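Local coordinates for protein acyl-coenzyme A oxidase acox-1.1 (Caenorhabditis elegans, PDB 5K3H) that catalyses the FAD-dependent, oxygen-consuming desaturation of acyl-CoA thioesters to (2E)-enoyl-CoA, the first step of peroxisomal beta-oxidation, releasing hydrogen peroxide, at residues Y352-A357 with S392-Q397; G358-K363 with F547-N552; G512-E515 with K519-I522. One frame throughout, in Å; residues are numbered along the deposited sequence.

Contact 1. Residues Y352-A357 with S392-Q397; sequences YAFQFA and SVVTHQ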
# COMPACT_ATOMS: atom_id res chain seq x y z
N TYR B 352 5.36 -19.63 -0.66
CA TYR B 352 6.16 -20.85 -0.69
C TYR B 352 7.45 -20.63 -1.47
O TYR B 352 8.53 -21.08 -1.05
CB TYR B 352 5.37 -22.01 -1.31
CG TYR B 352 4.43 -22.72 -0.34
CD1 TYR B 352 3.15 -22.22 -0.09
CD2 TYR B 352 4.81 -23.89 0.31
CE1 TYR B 352 2.29 -22.86 0.79
CE2 TYR B 352 3.96 -24.53 1.16
CZ TYR B 352 2.69 -24.02 1.42
OH TYR B 352 1.82 -24.65 2.29
N ALA B 353 7.37 -19.93 -2.60
CA ALA B 353 8.57 -19.69 -3.39
C ALA B 353 9.61 -18.91 -2.60
O ALA B 353 10.80 -19.20 -2.67
CB ALA B 353 8.23 -18.94 -4.68
N PHE B 354 9.17 -17.91 -1.82
CA PHE B 354 10.13 -17.14 -1.03
C PHE B 354 10.71 -17.98 0.10
O PHE B 354 11.91 -17.91 0.37
CB PHE B 354 9.45 -15.90 -0.44
CG PHE B 354 8.93 -14.93 -1.47
CD1 PHE B 354 9.40 -14.95 -2.78
CD2 PHE B 354 7.94 -14.02 -1.13
CE1 PHE B 354 8.89 -14.06 -3.72
CE2 PHE B 354 7.44 -13.14 -2.07
CZ PHE B 354 7.93 -13.15 -3.36
N GLN B 355 9.88 -18.79 0.76
CA GLN B 355 10.37 -19.64 1.84
C GLN B 355 11.42 -20.61 1.33
O GLN B 355 12.43 -20.86 1.99
CB GLN B 355 9.18 -20.39 2.48
CG GLN B 355 9.54 -21.28 3.68
CD GLN B 355 9.78 -20.46 4.97
OE1 GLN B 355 9.90 -19.22 4.93
NE2 GLN B 355 9.84 -21.15 6.12
N PHE B 356 11.20 -21.17 0.15
CA PHE B 356 12.17 -22.11 -0.41
C PHE B 356 13.43 -21.41 -0.90
O PHE B 356 14.52 -21.98 -0.80
CB PHE B 356 11.50 -22.92 -1.52
CG PHE B 356 10.36 -23.76 -1.04
CD1 PHE B 356 10.33 -24.22 0.28
CD2 PHE B 356 9.30 -24.09 -1.89
CE1 PHE B 356 9.26 -24.99 0.75
CE2 PHE B 356 8.24 -24.86 -1.43
CZ PHE B 356 8.22 -25.32 -0.11
N ALA B 357 13.32 -20.18 -1.42
CA ALA B 357 14.51 -19.42 -1.81
C ALA B 357 15.35 -19.02 -0.59
O ALA B 357 16.58 -19.12 -0.61
CB ALA B 357 14.11 -18.17 -2.59
N SER B 392 15.27 -6.73 -2.33
CA SER B 392 14.47 -5.74 -3.04
C SER B 392 13.22 -6.37 -3.66
O SER B 392 12.10 -5.86 -3.49
CB SER B 392 15.31 -5.06 -4.11
OG SER B 392 14.53 -4.17 -4.88
N VAL B 393 13.38 -7.49 -4.38
CA VAL B 393 12.26 -8.08 -5.12
C VAL B 393 11.28 -8.75 -4.16
O VAL B 393 10.06 -8.65 -4.33
CB VAL B 393 12.78 -9.06 -6.19
CG1 VAL B 393 11.62 -9.88 -6.80
CG2 VAL B 393 13.56 -8.33 -7.24
N VAL B 394 11.79 -9.48 -3.17
CA VAL B 394 10.89 -10.16 -2.25
C VAL B 394 10.06 -9.14 -1.46
O VAL B 394 8.86 -9.33 -1.23
CB VAL B 394 11.68 -11.09 -1.31
CG1 VAL B 394 10.80 -11.59 -0.18
CG2 VAL B 394 12.34 -12.25 -2.10
N THR B 395 10.68 -8.04 -1.04
CA THR B 395 9.93 -7.05 -0.28
C THR B 395 8.86 -6.38 -1.12
O THR B 395 7.74 -6.13 -0.65
CB THR B 395 10.88 -6.01 0.30
OG1 THR B 395 11.80 -6.69 1.18
CG2 THR B 395 10.10 -4.92 1.06
N HIS B 396 9.19 -6.06 -2.37
CA HIS B 396 8.22 -5.44 -3.27
C HIS B 396 7.10 -6.40 -3.61
O HIS B 396 5.92 -6.05 -3.51
CB HIS B 396 8.91 -4.95 -4.54
CG HIS B 396 7.96 -4.53 -5.62
ND1 HIS B 396 7.36 -3.29 -5.64
CD2 HIS B 396 7.49 -5.20 -6.70
CE1 HIS B 396 6.56 -3.21 -6.69
NE2 HIS B 396 6.62 -4.36 -7.35
N GLN B 397 7.44 -7.64 -3.99
CA GLN B 397 6.43 -8.64 -4.33
C GLN B 397 5.60 -9.08 -3.13
O GLN B 397 4.42 -9.41 -3.29
CB GLN B 397 7.07 -9.86 -4.97
CG GLN B 397 7.59 -9.56 -6.34
CD GLN B 397 7.95 -10.79 -7.10
OE1 GLN B 397 7.87 -11.90 -6.58
NE2 GLN B 397 8.43 -10.60 -8.31

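Contact 2. Residues G358-K363 with F547-N552; sequences GAETVK and FARRVN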
# COMPACT_ATOMS: atom_id res chain seq x y z
N GLY B 358 14.70 -18.56 0.47
CA GLY B 358 15.43 -18.32 1.70
C GLY B 358 16.18 -19.55 2.18
O GLY B 358 17.31 -19.45 2.66
N ALA B 359 15.54 -20.72 2.10
CA ALA B 359 16.25 -21.93 2.52
C ALA B 359 17.51 -22.15 1.67
O ALA B 359 18.57 -22.51 2.20
CB ALA B 359 15.33 -23.15 2.44
N GLU B 360 17.43 -21.89 0.37
CA GLU B 360 18.61 -22.13 -0.46
C GLU B 360 19.71 -21.10 -0.23
O GLU B 360 20.90 -21.45 -0.23
CB GLU B 360 18.24 -22.16 -1.93
CG GLU B 360 18.25 -23.55 -2.47
CD GLU B 360 18.42 -23.53 -3.93
OE1 GLU B 360 19.16 -22.65 -4.39
OE2 GLU B 360 17.79 -24.36 -4.60
N THR B 361 19.37 -19.83 -0.03
CA THR B 361 20.43 -18.85 0.19
C THR B 361 21.23 -19.19 1.45
O THR B 361 22.46 -19.13 1.44
CB THR B 361 19.86 -17.43 0.29
OG1 THR B 361 18.43 -17.48 0.32
CG2 THR B 361 20.28 -16.61 -0.92
N VAL B 362 20.55 -19.63 2.51
CA VAL B 362 21.25 -20.10 3.70
C VAL B 362 22.10 -21.31 3.35
O VAL B 362 23.26 -21.43 3.79
CB VAL B 362 20.24 -20.44 4.82
CG1 VAL B 362 20.95 -21.12 5.97
CG2 VAL B 362 19.51 -19.21 5.28
N LYS B 363 21.57 -22.20 2.53
CA LYS B 363 22.35 -23.35 2.10
C LYS B 363 23.54 -22.91 1.27
O LYS B 363 24.64 -23.44 1.42
CB LYS B 363 21.46 -24.33 1.32
CG LYS B 363 21.92 -25.78 1.33
CD LYS B 363 22.14 -26.31 2.76
CE LYS B 363 20.84 -26.41 3.57
NZ LYS B 363 21.02 -27.11 4.88
N PHE B 547 12.45 -22.86 -6.22
CA PHE B 547 11.16 -23.51 -6.04
C PHE B 547 11.13 -24.85 -6.78
O PHE B 547 10.71 -25.87 -6.22
CB PHE B 547 10.05 -22.57 -6.53
CG PHE B 547 8.67 -22.94 -6.05
CD1 PHE B 547 8.44 -24.10 -5.33
CD2 PHE B 547 7.59 -22.15 -6.40
CE1 PHE B 547 7.15 -24.44 -4.91
CE2 PHE B 547 6.30 -22.49 -5.99
CZ PHE B 547 6.08 -23.63 -5.25
N ALA B 548 11.55 -24.85 -8.06
CA ALA B 548 11.58 -26.10 -8.82
C ALA B 548 12.52 -27.12 -8.20
O ALA B 548 12.20 -28.31 -8.11
CB ALA B 548 11.98 -25.82 -10.27
N ARG B 549 13.69 -26.67 -7.73
CA ARG B 549 14.64 -27.55 -7.08
C ARG B 549 14.00 -28.25 -5.89
O ARG B 549 14.08 -29.48 -5.76
CB ARG B 549 15.85 -26.74 -6.63
CG ARG B 549 17.21 -27.26 -7.03
CD ARG B 549 18.28 -26.20 -6.75
NE ARG B 549 18.75 -25.55 -7.97
CZ ARG B 549 18.69 -24.25 -8.22
NH1 ARG B 549 18.17 -23.41 -7.34
NH2 ARG B 549 19.16 -23.79 -9.37
N ARG B 550 13.32 -27.49 -5.03
CA ARG B 550 12.71 -28.07 -3.84
C ARG B 550 11.68 -29.13 -4.20
O ARG B 550 11.67 -30.23 -3.61
CB ARG B 550 12.05 -26.98 -2.98
CG ARG B 550 11.18 -27.51 -1.85
CD ARG B 550 12.00 -28.30 -0.82
NE ARG B 550 12.86 -27.38 -0.09
CZ ARG B 550 12.62 -26.93 1.13
NH1 ARG B 550 11.55 -27.33 1.80
NH2 ARG B 550 13.45 -26.07 1.69
N VAL B 551 10.83 -28.86 -5.21
CA VAL B 551 9.78 -29.81 -5.57
C VAL B 551 10.38 -31.14 -6.01
O VAL B 551 9.88 -32.21 -5.65
CB VAL B 551 8.88 -29.23 -6.66
CG1 VAL B 551 7.96 -30.30 -7.18
CG2 VAL B 551 8.07 -28.08 -6.10
N ASN B 552 11.48 -31.10 -6.77
CA ASN B 552 12.10 -32.32 -7.26
C ASN B 552 12.64 -33.18 -6.13
O ASN B 552 12.67 -34.40 -6.25
CB ASN B 552 13.24 -32.00 -8.23
CG ASN B 552 12.73 -31.46 -9.53
OD1 ASN B 552 11.64 -31.82 -9.98
ND2 ASN B 552 13.50 -30.58 -10.15

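Contact 3. Residues G512-E515 with K519-I522; sequences GLME and KREI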
# COMPACT_ATOMS: atom_id res chain seq x y z
N GLY B 512 27.72 1.11 -24.75
CA GLY B 512 27.64 1.88 -25.98
C GLY B 512 27.77 3.38 -25.76
O GLY B 512 28.43 4.07 -26.53
N LEU B 513 27.13 3.90 -24.71
CA LEU B 513 27.20 5.33 -24.41
C LEU B 513 28.62 5.76 -24.05
O LEU B 513 29.05 6.86 -24.41
CB LEU B 513 26.24 5.69 -23.27
CG LEU B 513 24.76 5.71 -23.66
CD1 LEU B 513 23.88 5.74 -22.41
CD2 LEU B 513 24.44 6.87 -24.55
N MET B 514 29.37 4.91 -23.35
CA MET B 514 30.76 5.25 -23.09
C MET B 514 31.57 5.25 -24.38
O MET B 514 32.35 6.18 -24.64
CB MET B 514 31.36 4.28 -22.06
CG MET B 514 30.84 4.44 -20.63
SD MET B 514 31.85 3.53 -19.45
CE MET B 514 31.42 1.85 -19.84
N GLU B 515 31.37 4.22 -25.22
CA GLU B 515 32.06 4.14 -26.51
C GLU B 515 31.81 5.38 -27.36
O GLU B 515 32.63 5.71 -28.23
CB GLU B 515 31.63 2.88 -27.26
CG GLU B 515 32.28 1.58 -26.71
CD GLU B 515 31.55 0.31 -27.13
OE1 GLU B 515 30.81 0.35 -28.15
OE2 GLU B 515 31.73 -0.73 -26.45
N LYS B 519 30.63 9.98 -20.09
CA LYS B 519 31.38 9.70 -18.88
C LYS B 519 30.79 8.38 -18.37
O LYS B 519 29.66 8.04 -18.70
CB LYS B 519 31.18 10.80 -17.84
CG LYS B 519 32.45 11.56 -17.50
CD LYS B 519 32.46 12.94 -18.15
CE LYS B 519 33.68 13.74 -17.72
NZ LYS B 519 34.21 14.59 -18.82
N ARG B 520 31.57 7.65 -17.59
CA ARG B 520 31.12 6.36 -17.07
C ARG B 520 29.85 6.50 -16.23
O ARG B 520 28.82 5.89 -16.53
CB ARG B 520 32.26 5.72 -16.27
CG ARG B 520 31.89 4.51 -15.44
CD ARG B 520 33.14 3.77 -14.98
NE ARG B 520 33.00 2.33 -15.23
CZ ARG B 520 33.47 1.70 -16.31
NH1 ARG B 520 34.14 2.36 -17.25
NH2 ARG B 520 33.28 0.39 -16.45
N GLU B 521 29.89 7.39 -15.24
CA GLU B 521 28.81 7.46 -14.25
C GLU B 521 27.53 8.03 -14.85
O GLU B 521 26.43 7.73 -14.37
CB GLU B 521 29.28 8.31 -13.06
CG GLU B 521 30.66 7.94 -12.46
CD GLU B 521 31.82 8.83 -13.01
OE1 GLU B 521 31.91 9.05 -14.24
OE2 GLU B 521 32.62 9.35 -12.19
N ILE B 522 27.65 8.88 -15.87
CA ILE B 522 26.47 9.39 -16.56
C ILE B 522 25.89 8.33 -17.48
O ILE B 522 24.67 8.23 -17.64
CB ILE B 522 26.84 10.69 -17.31
CG1 ILE B 522 27.08 11.81 -16.30
CG2 ILE B 522 25.78 11.08 -18.31
CD1 ILE B 522 27.38 13.12 -16.94

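Contact 1. Residues Y352-A357 with S392-Q397
Phe354 reaches across from helix 338-367 to lie against Val394 and Gln397 of helix 382-408, and its ring carries the whole dense part of this contact. CG1 of Val394 sits over one face of the ring in a CH-pi contact, 4.1 Å from the centroid of the Phe354 ring and 19° off its normal, displaced toward the rim on the CD2 side. The second methyl, Val394 CG2, meets the ring at CD1 of Phe354 from 4.0 Å. With CG1 anti to the backbone N (chi1 169°) and CG2 anti to the carbonyl carbon, Val394 presents both methyls to the aromatic carbons. Gln397 approaches differently, at the ring edge: its OE1 lies near the ring plane, 3.5 Å from Phe354 CZ, and its amide is turned 37° from the ring. The aliphatic root of the same side chain follows, Gln397 CB being 3.8 Å from Phe354 CZ. No hydrogen bond joins the segments. The two helices run in opposite directions with Phe354 CA and Val394 CA 7.1 Å apart, and both belong to the C-alpha1 domain, the helical bundle that acyl-CoA oxidases share in outline with acyl-CoA dehydrogenases. Helix 300-319 adds to the core here, Ala303 and Leu306 packing on Phe354 and Gln302 on Val394. Beyond Phe354 the interface thins quickly: Ala357 CB points across but stays 6.2 Å from Val394 CG2, the nearest side-chain atom there. On the outer side of helix 382-408, Thr395 points away and is partly exposed, while His396 is exposed to solvent; His396 and Ser392 belong to the ATP site shared between the subunits. Gln397, by contrast, is buried and also touches Arg540 of helix 520-553.

Contact 2. Residues G358-K363 with F547-N552
Helix 338-367, at Ala359 and Glu360, crosses helix 520-553, at Arg549 and Arg550, nearly at right angles, the nearest alpha carbons, Glu360 CA and Arg550 CA, being 9.0 Å apart. Long polar side chains span that interval. Glu360 extends beyond CG, and Arg549 NH1 donates to Glu360 OE2 over 2.9 Å, with an N-H...O angle of 160°, as part of a salt bridge. The place of OE2 is somewhat doubtful, because the model sets it too near the arginine chain, and the finer geometry of the bridge is therefore less certain than its existence. As modelled, OE2 arrives at the edge of the Arg549 guanidinium, near the plane of that group. The carboxylate and guanidinium planes are turned about 49° from each other, and the other oxygen, Glu360 OE1, stays 3.2 Å from Arg549 NH1, which suggests that the pair is not a flat two-pronged one. Arg549 has a further, long and weak ion pair with Glu545 on its own helix. Arg550 behaves differently. Its CB leaves the helix across the line of the contact, and bends at chi2 and chi3 fold the chain round until NH2 of Arg550 lies 3.6 Å from Ala359 CB, the methyl standing at the guanidinium edge. The polar hold on that group comes from a third place, Gln33, whose OE1 accepts from Arg550 NH1. The Glu360 side chain also touches Ala546 and Phe542, about one and two turns earlier along helix 520-553. All four touching residues are partly exposed, and the arrangement is that of a salt-bridged helix-helix crossing at the protein surface, here tying the C-alpha1 domain to the C-terminal helical region of the oxidase.

Contact 3. Residues G512-E515 with K519-I522
An alpha-alpha hairpin brings Met514, in the last turn of helix 489-515, against Arg520, the first residue of helix 520-553, with three residues and the N-cap residue Lys519 making the turn between them. The helix ends run in roughly opposite directions, and Met514 CA and Arg520 CA, the nearest pair, stand 6.1 Å apart. Met514 supplies half of the buried surface. Its CG is anti to the carbonyl carbon (chi1 -71°) and the chain is extended through chi2, which carries the sulfur over to the start of the second helix: Met514 SD lies 3.8 Å from Arg520 CA and 3.9 Å from Arg520 CB. A bend at chi3 brings the terminal methyl, Met514 CE, over one face of the guanidinium, 4.1 Å from Arg520 CZ. The nearest approach is that of Met514 SD to Arg520 NH1, 3.4 Å, a van der Waals meeting of thioether and guanidinium with no hydrogen bond. The two side chains cross obliquely, although the CB of Arg520 points away overall. At the turn, Met514 CG comes within 4.3 Å of Lys519 O, while the CB of Lys519 points away. Cutting Met514 back to an alanine here is likely to open a gap at the mouth of the hairpin and leave the arginine guanidinium, deprived of the sulfur and methyl beside it, to swing more freely toward solvent. Deeper in the hairpin Leu513 packs on Ala523, Lys526 and Ser527 of helix 520-553, and Met514 also touches Ala523. On the second helix, the second subunit closes in: Glu521 OE2 accepts a hydrogen bond from Lys327 N of that subunit, and Ile325 of the same neighbour packs on Glu521 and Ile522.

Contacts 1 and 2 lie side by side, their centres 12 Å apart, on successive parts of helix 338-367, and they touch directly: Ala353 and Phe356 of 352-357 pack on Phe547, and Phe356 also on Arg550. Helix 338-367 therefore meets helix 382-408 in the buried interior and helix 520-553 toward the surface. Along the chain the segments of these two contacts alternate. Contact 3 comes at the start of helix 520-553, between the two halves of contact 2 in sequence, yet its centre is 38 Å from contact 2 and 33 Å from contact 1. That long helix consequently links the C-alpha1 domain with a hairpin bordering the second subunit.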